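PDB 2PYX: tryptophan halogenase from Shewanella frigidimarina, which probably acts as an FAD-dependent monooxygenase-type enzyme of the tryptophan halogenase family, halogenating tryptophan or a related aromatic substrate. Local coordinates for residues Q247-R255 with Y422-P433. Sequence-based numbering, arbitrary orientation.
Sequences QKSVLFNDR and YWRDHRESNSIP
F252 turns its ring beside its own backbone N (chi1 -53°), and H426 swings its imidazole to chi1 -99°, away from a staggered value; together these torsions lay the two rings face to face. Their centroids are 4.1 Å apart and their planes 28° from parallel, and F252 CE2 sits over the centre of the imidazole. The stack is tightest where F252 CD2 meets H426 NE2 at 3.4 Å. F252, the first residue to leave the short helix 248-251, has positive phi, and its CB is directed at the 422-433 segment. The phenyl ring thus reaches Y422 and D425 of helix 421-425, with the carbonyl O of Y422 at its edge and D425 CB, 3.7 Å from F252 CE2, approaching obliquely. H426 CE1 lies 3.3 Å from L251 O, which meets the imidazole at its edge, while H426 ND1 is hydrogen-bonded to K409.

Y422 extends its phenol to N253, crossing the amide side chain at about a right angle. Its hydroxyl donates to N253 OD1 over 2.6 Å, in the carbonyl plane and on a lone pair, and E358 takes a hydrogen bond from ND2 of the same amide.

Farther along, V250 CA approaches S431 O at 3.4 Å in a CA-H...O contact, and V250 CG1 packs against P433 CD of the pyrrolidine ring at 3.8 Å. Two waters join S249 to N430 O at the more exposed margin, one through S249 O, more weakly bound to N430, and the other through S249 OG.

Helix 383-413 backs the contact: I405 packs on V250, D406 on P433 and Y412 on Y422, while K409 also hydrogen-bonds V250 O and S431 OG. The contact thereby joins the turn leading into strand 255-262 to the connection between helices 421-425 and 434-443.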
# COMPACT_ATOMS: atom_id res chain seq x y z
N GLN A 247 -8.62 12.28 9.84
CA GLN A 247 -7.36 12.89 9.51
C GLN A 247 -7.48 13.92 8.40
O GLN A 247 -6.49 14.36 7.79
CB GLN A 247 -6.33 11.82 9.15
CG GLN A 247 -6.12 10.79 10.30
CD GLN A 247 -5.60 11.38 11.56
OE1 GLN A 247 -4.68 12.19 11.53
NE2 GLN A 247 -6.18 10.97 12.71
N LYS A 248 -8.71 14.35 8.15
CA LYS A 248 -8.92 15.31 7.06
C LYS A 248 -8.27 16.66 7.37
O LYS A 248 -7.92 17.37 6.43
CB LYS A 248 -10.42 15.50 6.76
CG LYS A 248 -10.67 16.00 5.35
CD LYS A 248 -12.04 16.51 5.14
CE LYS A 248 -13.11 15.49 5.27
NZ LYS A 248 -14.48 16.02 4.79
N SER A 249 -8.12 17.01 8.64
CA SER A 249 -7.50 18.30 8.98
C SER A 249 -5.99 18.33 8.70
O SER A 249 -5.35 19.39 8.70
CB SER A 249 -7.79 18.71 10.43
OG SER A 249 -7.06 17.92 11.31
N VAL A 250 -5.44 17.14 8.44
CA VAL A 250 -4.06 16.98 8.02
C VAL A 250 -3.94 16.87 6.49
O VAL A 250 -3.14 17.55 5.88
CB VAL A 250 -3.42 15.72 8.68
CG1 VAL A 250 -1.98 15.47 8.20
CG2 VAL A 250 -3.44 15.84 10.17
N LEU A 251 -4.70 15.97 5.88
CA LEU A 251 -4.53 15.66 4.45
C LEU A 251 -5.46 16.42 3.52
O LEU A 251 -5.16 16.51 2.34
CB LEU A 251 -4.73 14.17 4.21
CG LEU A 251 -3.73 13.26 4.93
CD1 LEU A 251 -4.06 11.81 4.67
CD2 LEU A 251 -2.30 13.57 4.55
N PHE A 252 -6.59 16.91 4.03
CA PHE A 252 -7.59 17.71 3.30
C PHE A 252 -8.43 16.91 2.31
O PHE A 252 -9.63 17.16 2.21
CB PHE A 252 -6.99 18.90 2.54
CG PHE A 252 -6.13 19.82 3.34
CD1 PHE A 252 -6.20 19.91 4.73
CD2 PHE A 252 -5.25 20.67 2.67
CE1 PHE A 252 -5.36 20.80 5.40
CE2 PHE A 252 -4.46 21.53 3.33
CZ PHE A 252 -4.51 21.61 4.68
N ASN A 253 -7.80 16.01 1.57
CA ASN A 253 -8.48 15.32 0.47
C ASN A 253 -9.59 14.45 0.98
O ASN A 253 -9.37 13.58 1.82
CB ASN A 253 -7.48 14.52 -0.34
CG ASN A 253 -6.38 15.37 -0.82
OD1 ASN A 253 -6.63 16.44 -1.45
ND2 ASN A 253 -5.17 14.93 -0.62
N ASP A 254 -10.75 14.59 0.37
CA ASP A 254 -11.94 13.83 0.76
C ASP A 254 -12.78 13.45 -0.47
O ASP A 254 -13.94 13.08 -0.32
CB ASP A 254 -12.78 14.60 1.78
CG ASP A 254 -13.28 15.96 1.28
OD1 ASP A 254 -13.02 16.32 0.11
OD2 ASP A 254 -13.95 16.65 2.09
N ARG A 255 -12.16 13.50 -1.64
CA ARG A 255 -12.82 13.10 -2.90
C ARG A 255 -11.85 12.34 -3.77
O ARG A 255 -10.66 12.59 -3.72
CB ARG A 255 -13.28 14.33 -3.67
CG ARG A 255 -14.31 15.17 -2.98
CD ARG A 255 -15.65 14.54 -2.95
NE ARG A 255 -16.69 15.42 -2.42
CZ ARG A 255 -17.01 15.55 -1.14
NH1 ARG A 255 -16.37 14.88 -0.20
NH2 ARG A 255 -18.01 16.36 -0.77
N TYR A 422 -4.58 25.63 -1.80
CA TYR A 422 -4.46 24.23 -1.34
C TYR A 422 -3.03 23.91 -0.88
O TYR A 422 -2.80 23.37 0.22
CB TYR A 422 -4.85 23.27 -2.46
CG TYR A 422 -4.68 21.80 -2.17
CD1 TYR A 422 -5.69 21.08 -1.53
CD2 TYR A 422 -3.55 21.12 -2.59
CE1 TYR A 422 -5.59 19.72 -1.34
CE2 TYR A 422 -3.42 19.79 -2.38
CZ TYR A 422 -4.44 19.08 -1.75
OH TYR A 422 -4.35 17.73 -1.53
N TRP A 423 -2.05 24.30 -1.70
CA TRP A 423 -0.66 23.96 -1.40
C TRP A 423 -0.14 24.83 -0.27
O TRP A 423 0.61 24.37 0.60
CB TRP A 423 0.20 24.01 -2.69
CG TRP A 423 -0.19 22.91 -3.60
CD1 TRP A 423 -1.10 22.95 -4.61
CD2 TRP A 423 0.25 21.54 -3.53
NE1 TRP A 423 -1.23 21.72 -5.19
CE2 TRP A 423 -0.42 20.82 -4.54
CE3 TRP A 423 1.18 20.85 -2.73
CZ2 TRP A 423 -0.22 19.46 -4.74
CZ3 TRP A 423 1.39 19.50 -2.97
CH2 TRP A 423 0.71 18.82 -3.97
N ARG A 424 -0.52 26.12 -0.24
CA ARG A 424 -0.12 26.98 0.83
C ARG A 424 -0.70 26.50 2.15
O ARG A 424 -0.02 26.52 3.16
CB ARG A 424 -0.53 28.46 0.56
CG ARG A 424 0.07 29.03 -0.75
CD ARG A 424 -0.23 30.55 -0.97
NE ARG A 424 -1.67 30.86 -1.07
CZ ARG A 424 -2.35 31.01 -2.20
NH1 ARG A 424 -1.79 30.89 -3.39
NH2 ARG A 424 -3.64 31.31 -2.13
N ASP A 425 -1.97 26.11 2.14
CA ASP A 425 -2.65 25.61 3.36
C ASP A 425 -1.95 24.36 3.92
O ASP A 425 -1.83 24.23 5.14
CB ASP A 425 -4.08 25.21 3.03
CG ASP A 425 -5.03 26.37 2.94
OD1 ASP A 425 -4.73 27.46 3.52
OD2 ASP A 425 -6.14 26.13 2.39
N HIS A 426 -1.40 23.53 3.04
CA HIS A 426 -0.72 22.28 3.48
C HIS A 426 0.53 22.56 4.31
O HIS A 426 0.98 21.64 5.01
CB HIS A 426 -0.35 21.43 2.27
CG HIS A 426 -1.31 20.31 1.99
ND1 HIS A 426 -1.56 19.31 2.90
CD2 HIS A 426 -2.09 20.03 0.91
CE1 HIS A 426 -2.44 18.46 2.38
NE2 HIS A 426 -2.78 18.88 1.17
N ARG A 427 1.10 23.77 4.23
CA ARG A 427 2.28 24.14 5.01
C ARG A 427 1.98 24.85 6.30
O ARG A 427 2.89 25.22 7.04
CB ARG A 427 3.24 24.96 4.16
CG ARG A 427 3.69 24.22 2.91
CD ARG A 427 4.87 24.82 2.20
NE ARG A 427 4.59 26.12 1.58
CZ ARG A 427 4.15 26.28 0.33
NH1 ARG A 427 3.85 25.28 -0.43
NH2 ARG A 427 3.97 27.52 -0.14
N GLU A 428 0.70 25.05 6.60
CA GLU A 428 0.32 25.72 7.82
C GLU A 428 0.34 24.77 9.00
O GLU A 428 -0.13 23.63 8.91
CB GLU A 428 -1.05 26.36 7.64
CG GLU A 428 -1.12 27.33 6.45
CD GLU A 428 -1.17 28.78 6.79
OE1 GLU A 428 -0.96 29.14 7.96
OE2 GLU A 428 -1.38 29.57 5.84
N SER A 429 0.81 25.26 10.15
CA SER A 429 1.10 24.40 11.29
C SER A 429 -0.11 23.64 11.83
O SER A 429 0.04 22.51 12.36
CB SER A 429 1.76 25.18 12.44
OG SER A 429 0.92 26.21 12.90
N ASN A 430 -1.32 24.21 11.71
CA ASN A 430 -2.47 23.52 12.28
C ASN A 430 -2.85 22.27 11.52
O ASN A 430 -3.69 21.52 11.98
CB ASN A 430 -3.72 24.44 12.46
CG ASN A 430 -4.54 24.70 11.14
OD1 ASN A 430 -3.98 24.85 10.05
ND2 ASN A 430 -5.90 24.84 11.28
N SER A 431 -2.23 22.07 10.35
CA SER A 431 -2.47 20.90 9.52
C SER A 431 -1.33 19.89 9.59
O SER A 431 -1.41 18.87 8.94
CB SER A 431 -2.68 21.32 8.05
OG SER A 431 -1.47 21.64 7.38
N ILE A 432 -0.29 20.19 10.38
CA ILE A 432 0.92 19.36 10.46
C ILE A 432 0.97 18.68 11.82
O ILE A 432 1.03 19.37 12.83
CB ILE A 432 2.18 20.19 10.30
CG1 ILE A 432 2.15 20.97 8.97
CG2 ILE A 432 3.38 19.22 10.35
CD1 ILE A 432 3.24 21.97 8.79
N PRO A 433 0.92 17.34 11.84
CA PRO A 433 1.01 16.66 13.15
C PRO A 433 2.24 17.07 13.96
O PRO A 433 3.29 17.28 13.39
CB PRO A 433 1.01 15.19 12.78
CG PRO A 433 0.29 15.13 11.45
CD PRO A 433 0.70 16.38 10.76
O HOH W 1 -5.78 21.94 9.65
O HOH W 2 -4.82 19.02 12.34